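Local coordinates for transcobalamin-1 (Homo sapiens, PDB 4KKI), which binds vitamin B12 with femtomolar affinity and protects it from the acid of the stomach, at residues G239-T244 against L273-Q278; Q390-N395 against V428-Y433; A153-N158 against L195-K200. One frame throughout, in Å; residues are numbered along the deposited sequence.

Contact 1: residues G239-T244 against L273-Q278; sequences GNTFST and LTEISQ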
loop_
_atom_site.group_PDB
_atom_site.type_symbol
_atom_site.label_atom_id
_atom_site.label_comp_id
_atom_site.label_asym_id
_atom_site.label_seq_id
_atom_site.Cartn_x
_atom_site.Cartn_y
_atom_site.Cartn_z
ATOM N N GLY A 239 -0.442 -12.747 4.350
ATOM C CA GLY A 239 0.560 -12.304 3.398
ATOM C C GLY A 239 1.870 -12.161 4.148
ATOM O O GLY A 239 2.428 -13.146 4.626
ATOM N N ASN A 240 2.361 -10.932 4.256
ATOM C CA ASN A 240 3.492 -10.652 5.131
ATOM C C ASN A 240 3.111 -9.620 6.187
ATOM O O ASN A 240 1.936 -9.285 6.340
ATOM C CB ASN A 240 4.726 -10.205 4.338
ATOM C CG ASN A 240 4.477 -8.956 3.507
ATOM O OD1 ASN A 240 3.547 -8.191 3.763
ATOM N ND2 ASN A 240 5.319 -8.747 2.502
ATOM N N THR A 241 4.110 -9.116 6.902
ATOM C CA THR A 241 3.893 -8.148 7.969
ATOM C C THR A 241 3.225 -6.874 7.460
ATOM O O THR A 241 2.398 -6.271 8.144
ATOM C CB THR A 241 5.229 -7.765 8.634
ATOM O OG1 THR A 241 5.831 -8.934 9.200
ATOM C CG2 THR A 241 5.018 -6.727 9.729
ATOM N N PHE A 242 3.579 -6.478 6.244
ATOM C CA PHE A 242 3.176 -5.179 5.725
ATOM C C PHE A 242 1.925 -5.232 4.848
ATOM O O PHE A 242 1.496 -4.212 4.312
ATOM C CB PHE A 242 4.344 -4.533 4.980
ATOM C CG PHE A 242 5.608 -4.473 5.788
ATOM C CD1 PHE A 242 5.725 -3.589 6.849
ATOM C CD2 PHE A 242 6.676 -5.308 5.496
ATOM C CE1 PHE A 242 6.885 -3.532 7.602
ATOM C CE2 PHE A 242 7.840 -5.256 6.243
ATOM C CZ PHE A 242 7.946 -4.366 7.297
ATOM N N SER A 243 1.339 -6.418 4.712
ATOM C CA SER A 243 0.074 -6.560 3.997
ATOM C C SER A 243 -1.050 -6.922 4.961
ATOM O O SER A 243 -2.220 -6.936 4.589
ATOM C CB SER A 243 0.181 -7.625 2.904
ATOM O OG SER A 243 0.410 -8.910 3.460
ATOM N N THR A 244 -0.685 -7.209 6.205
ATOM C CA THR A 244 -1.646 -7.695 7.190
ATOM C C THR A 244 -2.675 -6.642 7.600
ATOM O O THR A 244 -3.862 -6.945 7.741
ATOM C CB THR A 244 -0.929 -8.221 8.441
ATOM O OG1 THR A 244 -0.108 -9.341 8.081
ATOM C CG2 THR A 244 -1.933 -8.660 9.485
ATOM N N LEU A 273 1.013 -6.589 16.950
ATOM C CA LEU A 273 1.456 -5.791 18.092
ATOM C C LEU A 273 2.879 -6.162 18.506
ATOM O O LEU A 273 3.668 -5.302 18.899
ATOM C CB LEU A 273 0.499 -5.953 19.278
ATOM C CG LEU A 273 -0.906 -5.367 19.114
ATOM C CD1 LEU A 273 -1.779 -5.709 20.315
ATOM C CD2 LEU A 273 -0.845 -3.860 18.905
ATOM N N THR A 274 3.199 -7.447 18.410
ATOM C CA THR A 274 4.544 -7.921 18.706
ATOM C C THR A 274 5.540 -7.333 17.715
ATOM O O THR A 274 6.632 -6.910 18.097
ATOM C CB THR A 274 4.622 -9.452 18.647
ATOM O OG1 THR A 274 3.722 -10.012 19.609
ATOM C CG2 THR A 274 6.036 -9.923 18.947
ATOM N N GLU A 275 5.152 -7.304 16.443
ATOM C CA GLU A 275 5.993 -6.739 15.394
ATOM C C GLU A 275 6.284 -5.264 15.647
ATOM O O GLU A 275 7.413 -4.810 15.467
ATOM C CB GLU A 275 5.330 -6.907 14.024
ATOM C CG GLU A 275 5.090 -8.349 13.604
ATOM C CD GLU A 275 6.345 -9.036 13.101
ATOM O OE1 GLU A 275 7.285 -9.236 13.899
ATOM O OE2 GLU A 275 6.388 -9.376 11.900
ATOM N N ILE A 276 5.259 -4.522 16.059
ATOM C CA ILE A 276 5.399 -3.097 16.349
ATOM C C ILE A 276 6.445 -2.846 17.430
ATOM O O ILE A 276 7.304 -1.975 17.286
ATOM C CB ILE A 276 4.062 -2.476 16.800
ATOM C CG1 ILE A 276 3.013 -2.605 15.696
ATOM C CG2 ILE A 276 4.251 -1.014 17.181
ATOM C CD1 ILE A 276 1.648 -2.090 16.094
ATOM N N SER A 277 6.374 -3.623 18.505
ATOM C CA SER A 277 7.296 -3.468 19.623
ATOM C C SER A 277 8.726 -3.788 19.203
ATOM O O SER A 277 9.683 -3.290 19.794
ATOM C CB SER A 277 6.876 -4.361 20.792
ATOM O OG SER A 277 6.910 -5.727 20.422
ATOM N N GLN A 278 8.864 -4.617 18.174
ATOM C CA GLN A 278 10.180 -4.982 17.662
ATOM C C GLN A 278 10.676 -3.993 16.612
ATOM O O GLN A 278 11.764 -4.156 16.062
ATOM C CB GLN A 278 10.154 -6.400 17.095
ATOM C CG GLN A 278 9.871 -7.463 18.140
ATOM C CD GLN A 278 9.616 -8.824 17.532
ATOM O OE1 GLN A 278 9.372 -8.943 16.331
ATOM N NE2 GLN A 278 9.670 -9.861 18.359
#
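Thr241 and Glu275 meet by a single hydrogen bond between side chains that approach from opposite directions. The hydroxyl Thr241 OG1 donates to Glu275 OE2 at 2.8 Å, reaching the carboxylate oxygen nearly along its C-O bond. Glu275 gets there from the helix by a bend at chi2 (-78°), which turns the carboxylate toward the loop. The methyl Thr241 CG2 packs beside the same oxygen, 3.7 Å from Glu275 OE2.

Further hydrogen bonds shape the loop 239-244 itself. Backbone Asn240 N donates to Ser243 OG at 2.9 Å, and Thr244 OG1 donates to the carbonyl Asn240 O at 2.7 Å, tilted 33° from the carbonyl plane. Asn240 OD1 takes a weak bond from Phe242 N. Within the loop Thr241 CB stands 4.2 Å above the centre of the Phe242 ring, and outside it Thr241 also touches Phe281. On the helix side, Ser277 OG donates to Thr274 O at 2.6 Å, a hydroxyl-to-backbone bond at the C-terminal end of helix 265-277.

A single hydrogen bond thus links the turn ahead of helix 244-252 to the last turns of helix 265-277. The loop holding Asn240, Phe242 and Ser243 lines the cobalamin pocket of the alpha6-alpha6 barrel, with Asn240 ND2 hydrogen-bonded to cyanocobalamin; the Thr241-Glu275 bond lies just behind it, the Thr241 side chain about 7 Å from the ligand between nearest atoms.

Contact 2: residues Q390-N395 against V428-Y433; sequences QGLCAN and VRWSKY. With NAG (2-acetamido-2-deoxy-beta-D-glucopyranose), chain B.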
loop_
_atom_site.group_PDB
_atom_site.type_symbol
_atom_site.label_atom_id
_atom_site.label_comp_id
_atom_site.label_asym_id
_atom_site.label_seq_id
_atom_site.Cartn_x
_atom_site.Cartn_y
_atom_site.Cartn_z
ATOM N N GLN A 390 22.807 -1.881 -14.653
ATOM C CA GLN A 390 23.529 -2.059 -15.916
ATOM C C GLN A 390 22.822 -1.394 -17.096
ATOM O O GLN A 390 22.923 -1.861 -18.231
ATOM C CB GLN A 390 23.744 -3.544 -16.229
ATOM C CG GLN A 390 24.599 -4.296 -15.229
ATOM C CD GLN A 390 24.794 -5.750 -15.619
ATOM O OE1 GLN A 390 24.417 -6.165 -16.714
ATOM N NE2 GLN A 390 25.381 -6.531 -14.721
ATOM N N GLY A 391 22.100 -0.312 -16.825
ATOM C CA GLY A 391 21.354 0.376 -17.863
ATOM C C GLY A 391 20.042 -0.310 -18.197
ATOM O O GLY A 391 19.258 0.194 -19.001
ATOM N N LEU A 392 19.803 -1.466 -17.585
ATOM C CA LEU A 392 18.552 -2.191 -17.777
ATOM C C LEU A 392 17.510 -1.719 -16.769
ATOM O O LEU A 392 17.603 -2.016 -15.577
ATOM C CB LEU A 392 18.775 -3.701 -17.652
ATOM C CG LEU A 392 17.521 -4.579 -17.700
ATOM C CD1 LEU A 392 16.779 -4.408 -19.021
ATOM C CD2 LEU A 392 17.879 -6.039 -17.465
ATOM N N CYS A 393 16.516 -0.984 -17.256
ATOM C CA CYS A 393 15.524 -0.365 -16.385
ATOM C C CYS A 393 14.195 -1.112 -16.374
ATOM O O CYS A 393 13.751 -1.629 -17.401
ATOM C CB CYS A 393 15.298 1.090 -16.796
ATOM S SG CYS A 393 16.813 2.075 -16.841
ATOM N N ALA A 394 13.572 -1.158 -15.201
ATOM C CA ALA A 394 12.253 -1.756 -15.038
ATOM C C ALA A 394 11.228 -1.050 -15.920
ATOM O O ALA A 394 11.275 0.169 -16.081
ATOM C CB ALA A 394 11.827 -1.693 -13.575
ATOM N N ASN A 395 10.306 -1.819 -16.495
ATOM C CA ASN A 395 9.269 -1.255 -17.354
ATOM C C ASN A 395 7.872 -1.710 -16.947
ATOM O O ASN A 395 7.623 -2.902 -16.762
ATOM C CB ASN A 395 9.529 -1.597 -18.824
ATOM C CG ASN A 395 8.573 -0.884 -19.767
ATOM O OD1 ASN A 395 7.535 -1.427 -20.150
ATOM N ND2 ASN A 395 8.920 0.342 -20.145
ATOM N N VAL A 428 19.644 -9.519 -6.475
ATOM C CA VAL A 428 18.727 -8.636 -7.176
ATOM C C VAL A 428 18.417 -9.261 -8.532
ATOM O O VAL A 428 19.308 -9.432 -9.362
ATOM C CB VAL A 428 19.313 -7.233 -7.369
ATOM C CG1 VAL A 428 18.243 -6.297 -7.906
ATOM C CG2 VAL A 428 19.867 -6.709 -6.054
ATOM N N ARG A 429 17.149 -9.599 -8.747
ATOM C CA ARG A 429 16.750 -10.416 -9.887
ATOM C C ARG A 429 15.817 -9.689 -10.857
ATOM O O ARG A 429 14.839 -9.065 -10.448
ATOM C CB ARG A 429 16.082 -11.700 -9.383
ATOM C CG ARG A 429 15.521 -12.610 -10.464
ATOM C CD ARG A 429 14.853 -13.833 -9.846
ATOM N NE ARG A 429 15.754 -14.551 -8.947
ATOM C CZ ARG A 429 15.405 -15.604 -8.214
ATOM N NH1 ARG A 429 14.166 -16.073 -8.267
ATOM N NH2 ARG A 429 16.295 -16.190 -7.424
ATOM N N TRP A 430 16.131 -9.779 -12.145
ATOM C CA TRP A 430 15.267 -9.246 -13.191
ATOM C C TRP A 430 14.043 -10.148 -13.345
ATOM O O TRP A 430 14.172 -11.312 -13.715
ATOM C CB TRP A 430 16.044 -9.164 -14.504
ATOM C CG TRP A 430 15.263 -8.614 -15.650
ATOM C CD1 TRP A 430 14.793 -9.308 -16.727
ATOM C CD2 TRP A 430 14.859 -7.254 -15.839
ATOM N NE1 TRP A 430 14.124 -8.463 -17.577
ATOM C CE2 TRP A 430 14.149 -7.197 -17.055
ATOM C CE3 TRP A 430 15.032 -6.079 -15.101
ATOM C CZ2 TRP A 430 13.611 -6.010 -17.549
ATOM C CZ3 TRP A 430 14.496 -4.901 -15.593
ATOM C CH2 TRP A 430 13.792 -4.876 -16.805
ATOM N N SER A 431 12.858 -9.615 -13.056
ATOM C CA SER A 431 11.659 -10.448 -12.980
ATOM C C SER A 431 10.438 -9.862 -13.690
ATOM O O SER A 431 10.404 -8.677 -14.022
ATOM C CB SER A 431 11.311 -10.730 -11.516
ATOM O OG SER A 431 12.434 -11.230 -10.813
ATOM N N LYS A 432 9.437 -10.709 -13.910
ATOM C CA LYS A 432 8.193 -10.297 -14.550
ATOM C C LYS A 432 7.048 -10.377 -13.546
ATOM O O LYS A 432 7.194 -10.972 -12.478
ATOM C CB LYS A 432 7.876 -11.208 -15.739
ATOM C CG LYS A 432 9.082 -11.643 -16.560
ATOM C CD LYS A 432 9.666 -10.497 -17.366
ATOM C CE LYS A 432 10.691 -10.999 -18.374
ATOM N NZ LYS A 432 11.787 -11.765 -17.719
ATOM N N TYR A 433 5.907 -9.783 -13.888
ATOM C CA TYR A 433 4.707 -9.935 -13.070
ATOM C C TYR A 433 4.015 -11.245 -13.439
ATOM O O TYR A 433 3.192 -11.755 -12.679
ATOM C CB TYR A 433 3.720 -8.782 -13.285
ATOM C CG TYR A 433 4.246 -7.384 -13.025
ATOM C CD1 TYR A 433 5.430 -7.167 -12.331
ATOM C CD2 TYR A 433 3.536 -6.274 -13.470
ATOM C CE1 TYR A 433 5.897 -5.883 -12.103
ATOM C CE2 TYR A 433 3.993 -4.993 -13.245
ATOM C CZ TYR A 433 5.172 -4.801 -12.563
ATOM O OH TYR A 433 5.621 -3.520 -12.344
HETATM C C1 NAG B . 17.476 -13.089 -21.693
HETATM C C2 NAG B . 17.375 -11.661 -22.226
HETATM C C3 NAG B . 16.593 -11.558 -23.533
HETATM C C4 NAG B . 16.916 -12.696 -24.492
HETATM C C5 NAG B . 16.866 -14.034 -23.769
HETATM C C6 NAG B . 17.208 -15.183 -24.711
HETATM C C7 NAG B . 17.067 -9.535 -21.112
HETATM C C8 NAG B . 16.604 -8.824 -19.876
HETATM N N2 NAG B . 16.746 -10.819 -21.224
HETATM O O3 NAG B . 16.895 -10.323 -24.147
HETATM O O4 NAG B . 15.968 -12.703 -25.536
HETATM O O5 NAG B . 17.790 -14.019 -22.705
HETATM O O6 NAG B . 16.659 -16.382 -24.209
HETATM O O7 NAG B . 17.707 -8.936 -21.974
#
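Leu392 lays its branched end over one face of the Trp430 indole. Its CD2 sits 3.7 Å from the centroid of the six-membered ring, only 16° off the ring normal, in a CH-pi contact. The other branch, CD1, reaches toward the far rim of the benzo ring, 3.7 Å from Trp430 CH2. The two side chains come from opposite directions, and Trp430 has CG anti to the backbone N (chi1 -179°), which extends the indole from its strand toward 392-393.

The ring edge is met by backbone instead. Cys393 O lies 3.3 Å from Trp430 CH2, near the ring plane, and Ala394 N stands in plane beside Trp430 CZ3 at 3.9 Å. At the pyrrole end the acetyl methyl C8 of an N-acetylglucosamine approaches obliquely, 3.4 Å from Trp430 NE1; it is also 3.9 Å from Leu392 CD2, so the glycan touches both partners. With an alanine at this position in place of Trp430, Leu392 would probably lose the aromatic face it packs on, and the sugar methyl its neighbour at the indole nitrogen.

Trp402, a cobalamin-binding residue of strand 400-406, meets Trp430 edge-to-face and donates its NE1 hydrogen to Leu392 O. Cys393 is tied to Cys388 by a disulfide. Within the C-terminal beta domain, the contact joins strand 392-393, outermost in a three-stranded antiparallel sheet, to strand 426-432, which lies between 333-341 and 400-406 in the neighbouring mixed sheet.

Contact 3: residues A153-N158 against L195-K200; sequences ALCLFN and LTCVKK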
loop_
_atom_site.group_PDB
_atom_site.type_symbol
_atom_site.label_atom_id
_atom_site.label_comp_id
_atom_site.label_asym_id
_atom_site.label_seq_id
_atom_site.Cartn_x
_atom_site.Cartn_y
_atom_site.Cartn_z
ATOM N N ALA A 153 -12.303 5.571 -3.848
ATOM C CA ALA A 153 -12.446 7.013 -3.678
ATOM C C ALA A 153 -13.642 7.566 -4.452
ATOM O O ALA A 153 -14.419 8.359 -3.919
ATOM C CB ALA A 153 -11.166 7.724 -4.091
ATOM N N LEU A 154 -13.786 7.146 -5.707
ATOM C CA LEU A 154 -14.907 7.574 -6.539
ATOM C C LEU A 154 -16.241 7.120 -5.954
ATOM O O LEU A 154 -17.240 7.837 -6.027
ATOM C CB LEU A 154 -14.755 7.040 -7.965
ATOM C CG LEU A 154 -13.608 7.624 -8.789
ATOM C CD1 LEU A 154 -13.455 6.874 -10.104
ATOM C CD2 LEU A 154 -13.836 9.106 -9.036
ATOM N N CYS A 155 -16.246 5.925 -5.373
ATOM C CA CYS A 155 -17.442 5.370 -4.750
ATOM C C CYS A 155 -17.831 6.114 -3.473
ATOM O O CYS A 155 -18.995 6.467 -3.281
ATOM C CB CYS A 155 -17.237 3.885 -4.445
ATOM S SG CYS A 155 -18.537 3.156 -3.443
ATOM N N LEU A 156 -16.852 6.351 -2.604
ATOM C CA LEU A 156 -17.094 7.023 -1.328
ATOM C C LEU A 156 -17.524 8.482 -1.482
ATOM O O LEU A 156 -18.191 9.031 -0.606
ATOM C CB LEU A 156 -15.847 6.955 -0.445
ATOM C CG LEU A 156 -15.521 5.607 0.196
ATOM C CD1 LEU A 156 -14.153 5.651 0.864
ATOM C CD2 LEU A 156 -16.598 5.239 1.204
ATOM N N PHE A 157 -17.137 9.108 -2.589
ATOM C CA PHE A 157 -17.409 10.532 -2.776
ATOM C C PHE A 157 -18.332 10.813 -3.959
ATOM O O PHE A 157 -18.319 11.908 -4.522
ATOM C CB PHE A 157 -16.098 11.320 -2.887
ATOM C CG PHE A 157 -15.275 11.286 -1.634
ATOM C CD1 PHE A 157 -14.407 10.235 -1.388
ATOM C CD2 PHE A 157 -15.384 12.293 -0.689
ATOM C CE1 PHE A 157 -13.656 10.193 -0.228
ATOM C CE2 PHE A 157 -14.633 12.257 0.472
ATOM C CZ PHE A 157 -13.770 11.204 0.704
ATOM N N ASN A 158 -19.134 9.813 -4.316
ATOM C CA ASN A 158 -20.155 9.952 -5.350
ATOM C C ASN A 158 -19.616 10.434 -6.691
ATOM O O ASN A 158 -20.257 11.227 -7.378
ATOM C CB ASN A 158 -21.279 10.879 -4.875
ATOM C CG ASN A 158 -22.007 10.336 -3.663
ATOM O OD1 ASN A 158 -21.943 10.914 -2.578
ATOM N ND2 ASN A 158 -22.705 9.221 -3.842
ATOM N N LEU A 195 -14.645 -2.999 -3.878
ATOM C CA LEU A 195 -15.818 -3.744 -4.320
ATOM C C LEU A 195 -16.936 -3.689 -3.284
ATOM O O LEU A 195 -18.118 -3.652 -3.629
ATOM C CB LEU A 195 -15.449 -5.200 -4.626
ATOM C CG LEU A 195 -14.497 -5.429 -5.805
ATOM C CD1 LEU A 195 -14.077 -6.891 -5.900
ATOM C CD2 LEU A 195 -15.130 -4.966 -7.108
ATOM N N THR A 196 -16.553 -3.675 -2.011
ATOM C CA THR A 196 -17.523 -3.635 -0.924
ATOM C C THR A 196 -18.229 -2.287 -0.886
ATOM O O THR A 196 -19.417 -2.203 -0.568
ATOM C CB THR A 196 -16.850 -3.911 0.431
ATOM O OG1 THR A 196 -16.145 -5.158 0.366
ATOM C CG2 THR A 196 -17.883 -3.978 1.540
ATOM N N CYS A 197 -17.495 -1.230 -1.218
ATOM C CA CYS A 197 -18.082 0.102 -1.279
ATOM C C CYS A 197 -19.138 0.168 -2.376
ATOM O O CYS A 197 -20.218 0.720 -2.172
ATOM C CB CYS A 197 -17.006 1.166 -1.509
ATOM S SG CYS A 197 -17.661 2.853 -1.630
ATOM N N VAL A 198 -18.818 -0.392 -3.539
ATOM C CA VAL A 198 -19.758 -0.433 -4.656
ATOM C C VAL A 198 -21.007 -1.226 -4.279
ATOM O O VAL A 198 -22.123 -0.850 -4.637
ATOM C CB VAL A 198 -19.116 -1.048 -5.911
ATOM C CG1 VAL A 198 -20.099 -1.041 -7.074
ATOM C CG2 VAL A 198 -17.850 -0.295 -6.278
ATOM N N LYS A 199 -20.808 -2.321 -3.548
ATOM C CA LYS A 199 -21.917 -3.128 -3.051
ATOM C C LYS A 199 -22.859 -2.299 -2.181
ATOM O O LYS A 199 -24.070 -2.294 -2.400
ATOM C CB LYS A 199 -21.395 -4.342 -2.273
ATOM C CG LYS A 199 -20.855 -5.463 -3.157
ATOM C CD LYS A 199 -19.792 -6.296 -2.447
ATOM C CE LYS A 199 -20.323 -6.932 -1.172
ATOM N NZ LYS A 199 -19.275 -7.728 -0.466
ATOM N N LYS A 200 -22.302 -1.594 -1.202
ATOM C CA LYS A 200 -23.106 -0.769 -0.308
ATOM C C LYS A 200 -23.792 0.340 -1.092
ATOM O O LYS A 200 -24.954 0.662 -0.847
ATOM C CB LYS A 200 -22.241 -0.172 0.805
ATOM C CG LYS A 200 -21.489 -1.208 1.618
ATOM C CD LYS A 200 -20.540 -0.565 2.611
ATOM C CE LYS A 200 -21.258 -0.172 3.882
ATOM N NZ LYS A 200 -21.813 -1.371 4.568
#
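Cys197 is joined to Cys155 by a disulfide, SG to SG 2.0 Å, which dominates this meeting of helices 144-156 and 185-203. Before it on the second helix, Leu195 turns away from 153-158 and packs on Thr221 of helix 213-229. At Cys197 the sulfur is anti to the backbone N (chi1 179°), and Cys155 adopts the same form (chi1 171°); both CA-CB bonds point toward the other helix, and these anti torsions carry the sulfurs out to meet between the helices. Beside the bridge, Leu156 CD2 lies against Cys197 SG at 3.9 Å, giving the sulfur an apolar neighbour. Val198 follows, its backbone N 3.6 Å from Cys155 SG; the CA atoms of Cys155 and Val198 are the closest pair between the segments, 6.2 Å apart. Lys199 then points away, its NZ hydrogen-bonded to Tyr257 OH.

The bridge torsion of -94° about the S-S bond is close to the relaxed value and has the left-handed sense. With no hydrogen bond between the segments, the join here is covalent with a little apolar packing beside it. An S-S bond has no titrating group, and this link is therefore likely to be indifferent to acid, which suits a protein that protects its cargo in the stomach.

In the fold
Along the chain the contacts follow in series: contact 3 closes before contact 1 opens, and contact 1 before contact 2. Contacts 1 and 3 both belong to the N-terminal alpha domain, their centres about 28 Å apart, whereas contact 2 lies in the C-terminal beta domain, about 28 Å from contact 1 and about 35 Å from contact 3 between centres. None touches another. Helix 185-203 carries one half of contact 3 and also, through Val185 and Asp186 at its start, touches Ser243 of contact 1. Contacts 1 and 2 each include a residue hydrogen-bonded to cyanocobalamin, Asn240 and Tyr433, so both domains hold the vitamin, while contact 3 is a disulfide-linked helix pair away from the annotated sites.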